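Local coordinates for pectate lyase 1 (Juniperus ashei, PDB 1PXZ), which cleaves pectate by calcium-dependent elimination, though with low activity, and is the major allergen of mountain cedar pollen, at residues A62-E65 and K66-I70; L84-A87 and G88-I92; G332-A335 and P336-K340; V238-N242 and N243-P247; S169-S172 and D173-D177. One frame throughout, in Å; residues are numbered along the deposited sequence.

Contact 1. Residues A62-E65 and K66-I70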
loop_
_atom_site.group_PDB
_atom_site.type_symbol
_atom_site.label_atom_id
_atom_site.label_comp_id
_atom_site.label_asym_id
_atom_site.label_seq_id
_atom_site.Cartn_x
_atom_site.Cartn_y
_atom_site.Cartn_z
ATOM N N ALA A 62 14.946 -12.189 -0.585
ATOM C CA ALA A 62 14.318 -11.115 0.203
ATOM C C ALA A 62 15.043 -10.858 1.510
ATOM O O ALA A 62 14.943 -9.776 2.080
ATOM C CB ALA A 62 12.860 -11.468 0.461
ATOM N N THR A 63 15.806 -11.831 2.040
ATOM C CA THR A 63 16.450 -11.618 3.323
ATOM C C THR A 63 17.922 -11.219 3.204
ATOM O O THR A 63 18.576 -11.030 4.240
ATOM C CB THR A 63 16.396 -12.896 4.202
ATOM O OG1 THR A 63 16.887 -13.999 3.428
ATOM C CG2 THR A 63 14.957 -13.211 4.592
ATOM N N ARG A 64 18.459 -11.099 1.993
ATOM C CA ARG A 64 19.880 -10.756 1.919
ATOM C C ARG A 64 20.100 -9.338 2.427
ATOM O O ARG A 64 19.244 -8.453 2.317
ATOM C CB ARG A 64 20.425 -10.881 0.497
ATOM C CG ARG A 64 20.464 -12.267 -0.101
ATOM C CD ARG A 64 21.175 -13.328 0.733
ATOM N NE ARG A 64 20.224 -13.913 1.683
ATOM C CZ ARG A 64 20.524 -14.786 2.636
ATOM N NH1 ARG A 64 21.767 -15.234 2.818
ATOM N NH2 ARG A 64 19.565 -15.231 3.436
ATOM N N GLU A 65 21.288 -9.077 2.989
ATOM C CA GLU A 65 21.595 -7.697 3.365
ATOM C C GLU A 65 21.897 -6.863 2.130
ATOM O O GLU A 65 21.562 -5.679 2.077
ATOM C CB GLU A 65 22.772 -7.647 4.347
ATOM C CG GLU A 65 22.369 -7.524 5.806
ATOM C CD GLU A 65 20.888 -7.684 6.097
ATOM O OE1 GLU A 65 20.387 -8.842 6.168
ATOM O OE2 GLU A 65 20.232 -6.620 6.266
ATOM N N LYS A 66 22.537 -7.408 1.095
ATOM C CA LYS A 66 22.828 -6.524 -0.035
ATOM C C LYS A 66 21.566 -6.124 -0.804
ATOM O O LYS A 66 20.543 -6.797 -0.725
ATOM C CB LYS A 66 23.816 -7.202 -0.982
ATOM C CG LYS A 66 23.212 -8.403 -1.704
ATOM C CD LYS A 66 24.329 -9.186 -2.404
ATOM C CE LYS A 66 24.132 -9.173 -3.907
ATOM N NZ LYS A 66 25.381 -9.439 -4.666
ATOM N N ALA A 67 21.684 -5.040 -1.561
ATOM C CA ALA A 67 20.611 -4.534 -2.408
ATOM C C ALA A 67 20.308 -5.513 -3.531
ATOM O O ALA A 67 21.225 -5.940 -4.248
ATOM C CB ALA A 67 20.955 -3.173 -3.009
ATOM N N LEU A 68 19.032 -5.874 -3.691
ATOM C CA LEU A 68 18.700 -6.807 -4.764
ATOM C C LEU A 68 17.396 -6.387 -5.447
ATOM O O LEU A 68 16.506 -5.914 -4.734
ATOM C CB LEU A 68 18.489 -8.235 -4.245
ATOM C CG LEU A 68 19.725 -8.990 -3.760
ATOM C CD1 LEU A 68 19.288 -10.367 -3.259
ATOM C CD2 LEU A 68 20.770 -9.078 -4.862
ATOM N N TRP A 69 17.349 -6.609 -6.749
ATOM C CA TRP A 69 16.133 -6.354 -7.520
ATOM C C TRP A 69 15.584 -7.726 -7.883
ATOM O O TRP A 69 16.135 -8.358 -8.800
ATOM C CB TRP A 69 16.451 -5.458 -8.719
ATOM C CG TRP A 69 15.233 -4.889 -9.386
ATOM C CD1 TRP A 69 14.343 -5.544 -10.172
ATOM C CD2 TRP A 69 14.773 -3.527 -9.315
ATOM N NE1 TRP A 69 13.356 -4.684 -10.601
ATOM C CE2 TRP A 69 13.601 -3.449 -10.085
ATOM C CE3 TRP A 69 15.250 -2.385 -8.666
ATOM C CZ2 TRP A 69 12.873 -2.265 -10.246
ATOM C CZ3 TRP A 69 14.529 -1.204 -8.819
ATOM C CH2 TRP A 69 13.368 -1.170 -9.593
ATOM N N ILE A 70 14.558 -8.147 -7.155
ATOM C CA ILE A 70 14.064 -9.521 -7.310
ATOM C C ILE A 70 13.001 -9.652 -8.393
ATOM O O ILE A 70 12.019 -8.906 -8.441
ATOM C CB ILE A 70 13.555 -10.028 -5.949
ATOM C CG1 ILE A 70 14.665 -10.021 -4.894
ATOM C CG2 ILE A 70 12.891 -11.392 -6.060
ATOM C CD1 ILE A 70 14.138 -10.001 -3.462
#

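Contact 2. Residues L84-A87 and G88-I92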
loop_
_atom_site.group_PDB
_atom_site.type_symbol
_atom_site.label_atom_id
_atom_site.label_comp_id
_atom_site.label_asym_id
_atom_site.label_seq_id
_atom_site.Cartn_x
_atom_site.Cartn_y
_atom_site.Cartn_z
ATOM N N LEU A 84 7.016 -13.693 5.663
ATOM C CA LEU A 84 8.254 -13.378 4.967
ATOM C C LEU A 84 8.671 -11.965 5.344
ATOM O O LEU A 84 7.971 -11.034 4.934
ATOM C CB LEU A 84 8.053 -13.467 3.466
ATOM C CG LEU A 84 9.185 -12.919 2.595
ATOM C CD1 LEU A 84 10.524 -13.520 2.993
ATOM C CD2 LEU A 84 8.882 -13.183 1.126
ATOM N N TYR A 85 9.757 -11.854 6.093
ATOM C CA TYR A 85 10.327 -10.545 6.382
ATOM C C TYR A 85 11.251 -10.131 5.243
ATOM O O TYR A 85 12.163 -10.877 4.879
ATOM C CB TYR A 85 11.076 -10.604 7.712
ATOM C CG TYR A 85 10.072 -10.587 8.837
ATOM C CD1 TYR A 85 9.616 -9.370 9.322
ATOM C CD2 TYR A 85 9.609 -11.778 9.372
ATOM C CE1 TYR A 85 8.695 -9.328 10.350
ATOM C CE2 TYR A 85 8.686 -11.734 10.401
ATOM C CZ TYR A 85 8.241 -10.521 10.877
ATOM O OH TYR A 85 7.321 -10.484 11.904
ATOM N N VAL A 86 10.983 -8.962 4.687
ATOM C CA VAL A 86 11.702 -8.436 3.538
ATOM C C VAL A 86 12.726 -7.407 4.021
ATOM O O VAL A 86 12.365 -6.395 4.646
ATOM C CB VAL A 86 10.781 -7.787 2.491
ATOM C CG1 VAL A 86 11.621 -7.216 1.340
ATOM C CG2 VAL A 86 9.746 -8.747 1.911
ATOM N N ALA A 87 14.005 -7.612 3.764
ATOM C CA ALA A 87 15.051 -6.701 4.222
ATOM C C ALA A 87 14.996 -5.357 3.520
ATOM O O ALA A 87 14.300 -5.126 2.526
ATOM C CB ALA A 87 16.400 -7.405 4.009
ATOM N N GLY A 88 15.767 -4.367 3.975
ATOM C CA GLY A 88 15.733 -3.083 3.257
ATOM C C GLY A 88 16.515 -3.144 1.954
ATOM O O GLY A 88 17.240 -4.125 1.734
ATOM N N HIS A 89 16.372 -2.128 1.113
ATOM C CA HIS A 89 17.027 -2.045 -0.190
ATOM C C HIS A 89 16.684 -3.256 -1.037
ATOM O O HIS A 89 17.514 -3.991 -1.562
ATOM C CB HIS A 89 18.552 -1.901 -0.011
ATOM C CG HIS A 89 18.812 -0.531 0.578
ATOM N ND1 HIS A 89 18.944 -0.295 1.913
ATOM C CD2 HIS A 89 18.910 0.664 -0.049
ATOM C CE1 HIS A 89 19.143 1.004 2.109
ATOM N NE2 HIS A 89 19.126 1.595 0.936
ATOM N N LYS A 90 15.372 -3.495 -1.149
ATOM C CA LYS A 90 14.913 -4.611 -1.963
ATOM C C LYS A 90 13.800 -4.115 -2.889
ATOM O O LYS A 90 13.034 -3.273 -2.420
ATOM C CB LYS A 90 14.327 -5.750 -1.128
ATOM C CG LYS A 90 15.294 -6.476 -0.202
ATOM C CD LYS A 90 16.377 -7.185 -0.994
ATOM C CE LYS A 90 17.417 -7.796 -0.057
ATOM N NZ LYS A 90 18.257 -6.691 0.521
ATOM N N THR A 91 13.723 -4.634 -4.100
ATOM C CA THR A 91 12.545 -4.527 -4.956
ATOM C C THR A 91 12.037 -5.948 -5.178
ATOM O O THR A 91 12.861 -6.821 -5.466
ATOM C CB THR A 91 12.844 -3.870 -6.307
ATOM O OG1 THR A 91 13.253 -2.521 -6.021
ATOM C CG2 THR A 91 11.608 -3.838 -7.192
ATOM N N ILE A 92 10.742 -6.150 -5.000
ATOM C CA ILE A 92 10.175 -7.430 -5.512
ATOM C C ILE A 92 9.331 -7.015 -6.702
ATOM O O ILE A 92 8.359 -6.282 -6.529
ATOM C CB ILE A 92 9.437 -8.175 -4.410
ATOM C CG1 ILE A 92 10.322 -8.317 -3.152
ATOM C CG2 ILE A 92 8.903 -9.512 -4.906
ATOM C CD1 ILE A 92 9.653 -9.124 -2.042
#

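Contact 3. Residues G332-A335 and P336-K340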
loop_
_atom_site.group_PDB
_atom_site.type_symbol
_atom_site.label_atom_id
_atom_site.label_comp_id
_atom_site.label_asym_id
_atom_site.label_seq_id
_atom_site.Cartn_x
_atom_site.Cartn_y
_atom_site.Cartn_z
ATOM N N GLY A 332 -11.527 15.020 -10.149
ATOM C CA GLY A 332 -12.015 13.661 -9.921
ATOM C C GLY A 332 -12.692 13.041 -11.111
ATOM O O GLY A 332 -12.810 11.816 -11.272
ATOM N N ASN A 333 -13.177 13.870 -12.042
ATOM C CA ASN A 333 -13.750 13.258 -13.243
ATOM C C ASN A 333 -12.691 12.495 -14.021
ATOM O O ASN A 333 -13.034 11.629 -14.833
ATOM C CB ASN A 333 -14.371 14.345 -14.131
ATOM C CG ASN A 333 -13.353 15.415 -14.466
ATOM O OD1 ASN A 333 -12.171 15.248 -14.147
ATOM N ND2 ASN A 333 -13.789 16.501 -15.091
ATOM N N ALA A 334 -11.413 12.804 -13.807
ATOM C CA ALA A 334 -10.383 12.075 -14.562
ATOM C C ALA A 334 -9.942 10.782 -13.902
ATOM O O ALA A 334 -9.230 9.990 -14.517
ATOM C CB ALA A 334 -9.169 12.989 -14.738
ATOM N N ALA A 335 -10.314 10.521 -12.657
ATOM C CA ALA A 335 -9.806 9.381 -11.893
ATOM C C ALA A 335 -10.062 8.047 -12.562
ATOM O O ALA A 335 -9.155 7.200 -12.537
ATOM C CB ALA A 335 -10.376 9.374 -10.473
ATOM N N PRO A 336 -11.213 7.773 -13.139
ATOM C CA PRO A 336 -11.339 6.507 -13.878
ATOM C C PRO A 336 -10.272 6.356 -14.946
ATOM O O PRO A 336 -9.708 5.264 -15.118
ATOM C CB PRO A 336 -12.735 6.604 -14.512
ATOM C CG PRO A 336 -13.494 7.511 -13.589
ATOM C CD PRO A 336 -12.484 8.515 -13.109
ATOM N N GLN A 337 -9.954 7.406 -15.691
ATOM C CA GLN A 337 -8.917 7.257 -16.718
ATOM C C GLN A 337 -7.528 7.051 -16.115
ATOM O O GLN A 337 -6.715 6.294 -16.659
ATOM C CB GLN A 337 -8.867 8.485 -17.635
ATOM C CG GLN A 337 -9.761 8.399 -18.857
ATOM C CD GLN A 337 -9.595 7.105 -19.631
ATOM O OE1 GLN A 337 -8.737 7.008 -20.510
ATOM N NE2 GLN A 337 -10.414 6.111 -19.301
ATOM N N LEU A 338 -7.282 7.745 -15.008
ATOM C CA LEU A 338 -5.942 7.721 -14.402
ATOM C C LEU A 338 -5.666 6.389 -13.719
ATOM O O LEU A 338 -4.504 6.087 -13.429
ATOM C CB LEU A 338 -5.776 8.861 -13.379
ATOM C CG LEU A 338 -5.777 10.268 -13.980
ATOM C CD1 LEU A 338 -5.927 11.325 -12.894
ATOM C CD2 LEU A 338 -4.525 10.537 -14.798
ATOM N N THR A 339 -6.729 5.620 -13.464
ATOM C CA THR A 339 -6.603 4.360 -12.744
ATOM C C THR A 339 -6.910 3.171 -13.652
ATOM O O THR A 339 -7.075 2.058 -13.136
ATOM C CB THR A 339 -7.529 4.271 -11.522
ATOM O OG1 THR A 339 -8.894 4.508 -11.919
ATOM C CG2 THR A 339 -7.238 5.346 -10.472
ATOM N N LYS A 340 -6.996 3.395 -14.963
ATOM C CA LYS A 340 -7.411 2.304 -15.854
ATOM C C LYS A 340 -6.426 1.145 -15.810
ATOM O O LYS A 340 -6.837 0.005 -16.031
ATOM C CB LYS A 340 -7.538 2.814 -17.289
ATOM C CG LYS A 340 -6.265 3.516 -17.743
ATOM C CD LYS A 340 -6.500 4.195 -19.088
ATOM C CE LYS A 340 -5.883 3.402 -20.226
ATOM N NZ LYS A 340 -4.690 4.085 -20.810
HETATM O O HOH W 1 -11.820 9.665 -16.603
#

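Contact 4. Residues V238-N242 and N243-P247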
loop_
_atom_site.group_PDB
_atom_site.type_symbol
_atom_site.label_atom_id
_atom_site.label_comp_id
_atom_site.label_asym_id
_atom_site.label_seq_id
_atom_site.Cartn_x
_atom_site.Cartn_y
_atom_site.Cartn_z
ATOM N N VAL A 238 -2.525 11.858 5.659
ATOM C CA VAL A 238 -2.644 11.029 4.460
ATOM C C VAL A 238 -3.178 11.871 3.304
ATOM O O VAL A 238 -4.238 12.478 3.465
ATOM C CB VAL A 238 -3.592 9.829 4.628
ATOM C CG1 VAL A 238 -3.406 8.902 3.422
ATOM C CG2 VAL A 238 -3.356 9.086 5.921
ATOM N N HIS A 239 -2.470 11.876 2.193
ATOM C CA HIS A 239 -2.931 12.505 0.964
ATOM C C HIS A 239 -3.593 11.449 0.075
ATOM O O HIS A 239 -2.914 10.534 -0.393
ATOM C CB HIS A 239 -1.772 13.202 0.249
ATOM C CG HIS A 239 -2.149 13.979 -0.965
ATOM N ND1 HIS A 239 -1.352 14.095 -2.074
ATOM C CD2 HIS A 239 -3.294 14.685 -1.213
ATOM C CE1 HIS A 239 -1.963 14.839 -2.985
ATOM N NE2 HIS A 239 -3.143 15.215 -2.486
ATOM N N VAL A 240 -4.889 11.566 -0.132
ATOM C CA VAL A 240 -5.647 10.586 -0.931
ATOM C C VAL A 240 -5.991 11.206 -2.272
ATOM O O VAL A 240 -6.914 12.022 -2.330
ATOM C CB VAL A 240 -6.909 10.126 -0.190
ATOM C CG1 VAL A 240 -7.653 9.032 -0.965
ATOM C CG2 VAL A 240 -6.579 9.577 1.197
ATOM N N ALA A 241 -5.260 10.856 -3.344
ATOM C CA ALA A 241 -5.363 11.611 -4.585
ATOM C C ALA A 241 -5.630 10.799 -5.842
ATOM O O ALA A 241 -4.910 9.824 -6.090
ATOM C CB ALA A 241 -4.029 12.353 -4.795
ATOM N N ASN A 242 -6.597 11.172 -6.667
ATOM C CA ASN A 242 -6.874 10.549 -7.957
ATOM C C ASN A 242 -7.025 9.025 -7.857
ATOM O O ASN A 242 -6.502 8.266 -8.679
ATOM C CB ASN A 242 -5.782 10.910 -8.950
ATOM C CG ASN A 242 -6.033 12.279 -9.563
ATOM O OD1 ASN A 242 -7.128 12.854 -9.534
ATOM N ND2 ASN A 242 -4.972 12.789 -10.143
ATOM N N ASN A 243 -7.778 8.605 -6.835
ATOM C CA ASN A 243 -8.172 7.198 -6.752
ATOM C C ASN A 243 -9.606 7.014 -7.244
ATOM O O ASN A 243 -10.366 7.978 -7.219
ATOM C CB ASN A 243 -8.093 6.706 -5.313
ATOM C CG ASN A 243 -6.791 7.026 -4.606
ATOM O OD1 ASN A 243 -6.629 8.018 -3.888
ATOM N ND2 ASN A 243 -5.845 6.118 -4.811
ATOM N N ASN A 244 -9.981 5.809 -7.651
ATOM C CA ASN A 244 -11.331 5.525 -8.158
ATOM C C ASN A 244 -12.057 4.576 -7.229
ATOM O O ASN A 244 -11.540 3.490 -6.921
ATOM C CB ASN A 244 -11.196 4.936 -9.564
ATOM C CG ASN A 244 -12.468 4.943 -10.375
ATOM O OD1 ASN A 244 -13.312 5.829 -10.227
ATOM N ND2 ASN A 244 -12.648 3.963 -11.255
ATOM N N TYR A 245 -13.245 4.924 -6.733
ATOM C CA TYR A 245 -13.923 4.102 -5.752
ATOM C C TYR A 245 -15.239 3.539 -6.315
ATOM O O TYR A 245 -16.115 4.318 -6.683
ATOM C CB TYR A 245 -14.253 4.869 -4.466
ATOM C CG TYR A 245 -13.104 5.318 -3.594
ATOM C CD1 TYR A 245 -12.353 6.434 -4.006
ATOM C CD2 TYR A 245 -12.764 4.688 -2.410
ATOM C CE1 TYR A 245 -11.299 6.868 -3.227
ATOM C CE2 TYR A 245 -11.707 5.120 -1.611
ATOM C CZ TYR A 245 -10.988 6.221 -2.056
ATOM O OH TYR A 245 -9.923 6.686 -1.306
ATOM N N ASP A 246 -15.355 2.221 -6.345
ATOM C CA ASP A 246 -16.606 1.499 -6.509
ATOM C C ASP A 246 -17.413 1.561 -5.218
ATOM O O ASP A 246 -16.872 1.948 -4.195
ATOM C CB ASP A 246 -16.358 0.016 -6.833
ATOM C CG ASP A 246 -15.799 -0.184 -8.223
ATOM O OD1 ASP A 246 -16.375 0.390 -9.187
ATOM O OD2 ASP A 246 -14.788 -0.916 -8.387
ATOM N N PRO A 247 -18.695 1.209 -5.227
ATOM C CA PRO A 247 -19.472 1.172 -3.991
ATOM C C PRO A 247 -18.823 0.336 -2.891
ATOM O O PRO A 247 -18.537 -0.836 -3.118
ATOM C CB PRO A 247 -20.806 0.541 -4.442
ATOM C CG PRO A 247 -20.923 0.952 -5.883
ATOM C CD PRO A 247 -19.505 0.908 -6.427
#

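Contact 5. Residues S169-S172 and D173-D177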
loop_
_atom_site.group_PDB
_atom_site.type_symbol
_atom_site.label_atom_id
_atom_site.label_comp_id
_atom_site.label_asym_id
_atom_site.label_seq_id
_atom_site.Cartn_x
_atom_site.Cartn_y
_atom_site.Cartn_z
ATOM N N SER A 169 -6.376 -8.834 -2.718
ATOM C CA SER A 169 -7.777 -9.190 -2.507
ATOM C C SER A 169 -7.905 -10.310 -1.483
ATOM O O SER A 169 -6.921 -11.003 -1.236
ATOM C CB SER A 169 -8.422 -9.635 -3.827
ATOM O OG SER A 169 -7.788 -10.807 -4.349
ATOM N N ASP A 170 -9.079 -10.468 -0.900
ATOM C CA ASP A 170 -9.477 -11.654 -0.175
ATOM C C ASP A 170 -8.458 -12.168 0.818
ATOM O O ASP A 170 -8.053 -13.335 0.722
ATOM C CB ASP A 170 -9.740 -12.750 -1.233
ATOM C CG ASP A 170 -10.403 -13.985 -0.644
ATOM O OD1 ASP A 170 -11.055 -13.869 0.416
ATOM O OD2 ASP A 170 -10.233 -15.060 -1.256
ATOM N N CYS A 171 -8.044 -11.334 1.768
ATOM C CA CYS A 171 -7.190 -11.823 2.845
ATOM C C CYS A 171 -7.971 -11.954 4.138
ATOM O O CYS A 171 -9.097 -11.455 4.229
ATOM C CB CYS A 171 -5.985 -10.878 3.028
ATOM S SG CYS A 171 -4.899 -11.127 1.583
ATOM N N SER A 172 -7.394 -12.618 5.149
ATOM C CA SER A 172 -8.224 -12.828 6.343
ATOM C C SER A 172 -8.361 -11.546 7.146
ATOM O O SER A 172 -9.424 -11.333 7.741
ATOM C CB SER A 172 -7.667 -13.967 7.204
ATOM O OG SER A 172 -6.361 -13.648 7.655
ATOM N N ASP A 173 -7.346 -10.689 7.176
ATOM C CA ASP A 173 -7.471 -9.476 8.001
ATOM C C ASP A 173 -7.354 -8.238 7.139
ATOM O O ASP A 173 -8.366 -7.855 6.544
ATOM C CB ASP A 173 -6.419 -9.493 9.112
ATOM C CG ASP A 173 -6.718 -10.669 10.040
ATOM O OD1 ASP A 173 -7.649 -10.520 10.863
ATOM O OD2 ASP A 173 -6.044 -11.714 9.946
ATOM N N GLY A 174 -6.186 -7.607 7.030
ATOM C CA GLY A 174 -6.099 -6.433 6.169
ATOM C C GLY A 174 -5.349 -6.666 4.874
ATOM O O GLY A 174 -4.702 -7.688 4.650
ATOM N N LEU A 175 -5.414 -5.685 3.961
ATOM C CA LEU A 175 -4.588 -5.770 2.769
ATOM C C LEU A 175 -3.295 -5.007 3.008
ATOM O O LEU A 175 -2.222 -5.509 2.691
ATOM C CB LEU A 175 -5.338 -5.266 1.537
ATOM C CG LEU A 175 -6.547 -6.150 1.170
ATOM C CD1 LEU A 175 -7.262 -5.572 -0.043
ATOM C CD2 LEU A 175 -6.098 -7.582 0.917
ATOM N N ILE A 176 -3.345 -3.796 3.560
ATOM C CA ILE A 176 -2.095 -3.094 3.866
ATOM C C ILE A 176 -2.169 -2.574 5.290
ATOM O O ILE A 176 -3.145 -1.888 5.631
ATOM C CB ILE A 176 -1.867 -1.941 2.890
ATOM C CG1 ILE A 176 -1.632 -2.413 1.452
ATOM C CG2 ILE A 176 -0.726 -1.038 3.357
ATOM C CD1 ILE A 176 -1.510 -1.261 0.474
ATOM N N ASP A 177 -1.202 -2.896 6.130
ATOM C CA ASP A 177 -1.205 -2.410 7.519
ATOM C C ASP A 177 0.051 -1.584 7.725
ATOM O O ASP A 177 1.159 -2.079 7.497
ATOM C CB ASP A 177 -1.302 -3.611 8.437
ATOM C CG ASP A 177 -1.959 -3.477 9.781
ATOM O OD1 ASP A 177 -3.194 -3.644 9.896
ATOM O OD2 ASP A 177 -1.250 -3.215 10.782
#

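Contact 1. Residues A62-E65 and K66-I70
Ala62 and Ile70 face each other across a reversal of the chain, their CA atoms 7.7 Å apart, with the directions of 62-65 and 66-70 differing by 162°. No hydrogen bond links the two limbs; they meet through apolar side chains and backbone atoms. Ile70 sends CD1 to the backbone of Ala62, 3.7 Å from Ala62 N, and the methyl of Ala62 adds a looser touch, CB lying 4.4 Å from Ile70 CD1. One step nearer the bend, Arg64 and Leu68 run side by side and point the same way, Leu68 CD1 resting 3.9 Å from Arg64 CG. The aliphatic root of the arginine thus serves as a wall for the leucine, while the chain bends at chi2 (-53°) and again at chi3 (87°) and carries the guanidinium back toward Thr63. There NH2 of Arg64 gives a nearly straight bond of 2.9 Å to OG1 of Thr63, which lies in the guanidinium plane. Arg64 NE bonds to the carbonyl oxygen of Tyr60, whose ring also makes a cation-pi contact with Arg64; together these partners fix the rotation of the group. The exposed corner carries two charges that look elsewhere: Lys66 forms a salt bridge with Asp39, and Glu65 accepts a bond from the backbone N of Ser139. Such a tight helix-to-strand corner leads from helix 58-63 into strand 68-72, which pairs in parallel with strands 39-43 and 90-93 near one end of the parallel beta-helix.

Contact 2. Residues L84-A87 and G88-I92
Val86 meets both Lys90 and Ile92 through its two methyl groups, and these apolar contacts make up the inner side of the corner. CG2 of Val86 and CD1 of Ile92 approach tip to tip at 4.0 Å. The other branch, Val86 CG1, lies 3.9 Å from Lys90 CB, with the lysine passing at a slant. Polar interactions gather round the lysine end. Bends at chi2 (-64°) and chi4 (-73°) curl the Lys90 chain back toward its own turn, and Lys90 NZ donates to Gly88 O at 3.0 Å, nearly in line with the carbonyl bond. A second bond, from Lys90 NZ to His89 O at 3.5 Å, is weak. NZ also bonds to Arg64 O and Lys66 O, so three backbone oxygens grip the buried ammonium, with His89 O a weak fourth, a setting that probably favours its charged form. By contrast, Ala87 O is buried without a polar partner; Lys90 CG sits 3.2 Å from it, while Ala87 CB is 4.0 Å from Lys90 NZ. The corner joins strand 84-85, which lies beside strand 108-111, to strand 90-93, which runs between strands 68-72 and 114-119, while helix 58-63 packs against Leu84.

Contact 3. Residues G332-A335 and P336-K340
Thr339 turns its hydroxyl back onto Ala335, where OG1 donates to the carbonyl oxygen at 2.8 Å. A chi1 of 55° sets OG1 between the backbone N and the carbonyl carbon of its own residue, which brings it over the preceding turn; it approaches Ala335 O tilted out of the carbonyl plane. Ala335 O also takes a weak bond from Thr339 N, 3.0 Å long and poorly aligned, so backbone and side chain of one residue share a single acceptor just where the helical backbone is left. Leu338 follows the helix more regularly. Its N donates to Ala334 O at 3.0 Å, and its side chain, with CG beside the backbone N (chi1 -67°), leans along the previous turn: CG lies 3.5 Å from Ala334 O, and CD1 reaches the methyl of Ala334 at 4.1 Å. Pro336 has no N-H to give, and its CD is held 3.5 Å from Ala335 CB, a close spacing set largely by the peptide link between them. A water spans the outer side, donating to Asn333 O at 2.9 Å and accepting from Gln337 N at 3.1 Å, a bridge between the two turns at the solvent side. Pro336 and Thr339 also touch Asn244, and Leu338 touches Asn242. A 3-10 turn runs here into the single-turn helix 335-338, with proline in the first turn and a threonine hydroxyl bonded four residues back at its end; this C-terminal segment packs on the outside of the parallel beta-helix.

Contact 4. Residues V238-N242 and N243-P247
Asn243, the residue most buried by this corner, turns its side chain back toward Val240 and Ala241. Its amide carbon CG stands 3.7 Å from Ala241 O, and the side chain crosses that of Val240 at about a right angle. The backbone N of Asn243 bonds to OD1 of Asn266, and the side chain lies beside Asn220, one coil on the other side; residues 220, 243 and 266 follow at a spacing of 23, consistent with the asparagine ladder known from the short T2 turns of pectate lyases. Asn242 makes the bend itself. Its backbone takes the left-handed helical conformation, phi 52° and psi 45°, which lets strand 237-241 turn into strand 244-245 within two residues; its side chain points away from the second strand and packs on Leu338 and Val329. Val240 closes the inside of the corner. With CG1 anti to the backbone N (chi1 -176°), that methyl is held out toward Tyr245 and meets the ring at its edge, near the ring plane, 3.3 Å from OH and 4.5 Å from CZ. Tyr245 OH is itself bonded to Met230 O, while its ring stacks on Phe222 and also meets Phe268. The chemistry is therefore mixed: an apolar methyl meets a phenol edge on the inside of the corner, the buried Tyr245 hydroxyl is satisfied by Met230 O and the Asn243 N-H by Asn266, which is consistent with polar groups of the corner finding partners in neighbouring coils.

Contact 5. Residues S169-S172 and D173-D177
Cys171 and Leu175 meet inside a turn of the parallel beta-helix, in the loop that leads from strand 167-169 to strand 174-179 and carries Asp173, a probable calcium ligand. Residues 169-172 and 173-175 run in nearly reversed directions, 155° apart. The apolar contact is that of Leu175 CD2 with Cys171 SG, 3.8 Å apart. Packing against backbone atoms adds to it: Leu175 CD2 lies 3.9 Å from Ser169 N, and Cys171 CB 3.8 Å from Gly174 O. Chi1 of -71° places SG beside the backbone N of Cys171, on the side the leucine approaches. Polar contact belongs to the outer edge, where Asp173 faces the presumed metal site; Asp149, another probable ligand, comes within about 4 Å of its side chain, and Asp177 lies further along the strand. Asp173 OD2 also accepts from the backbone N of Gly150, and Gly174 N bonds to Asp151 OD1, so the neighbouring coil helps position the carboxylate and the chain after it. Ser172 probably contributes as a second-shell residue. Its OG makes a weak bond to Cys126 O, and Ser172 OG donates to Asp173 OD2 at 3.0 Å, coming from above the carboxylate, 54° out of its plane.

Overall arrangement
Along the chain the order is contact 1, 2, 5, 4, 3. Contacts 1 and 2 sit together at one end of the parallel beta-helix, their centres about 6 Å apart, with strands 68-72 and 90-93 as direct neighbours. Contacts 4 and 3 lie across the chain's centre from that pair, their centres about 10 Å apart, where the late helix 335-338 packs on the turn at Asn242. Contact 5, its centre about 19 Å from that of contact 2 and about 18 Å from that of contact 4, carries two of the probable calcium ligands between these groups. Contacts 1, 2, 4 and 5 are bends of one solenoid; contact 3 lies against its outside.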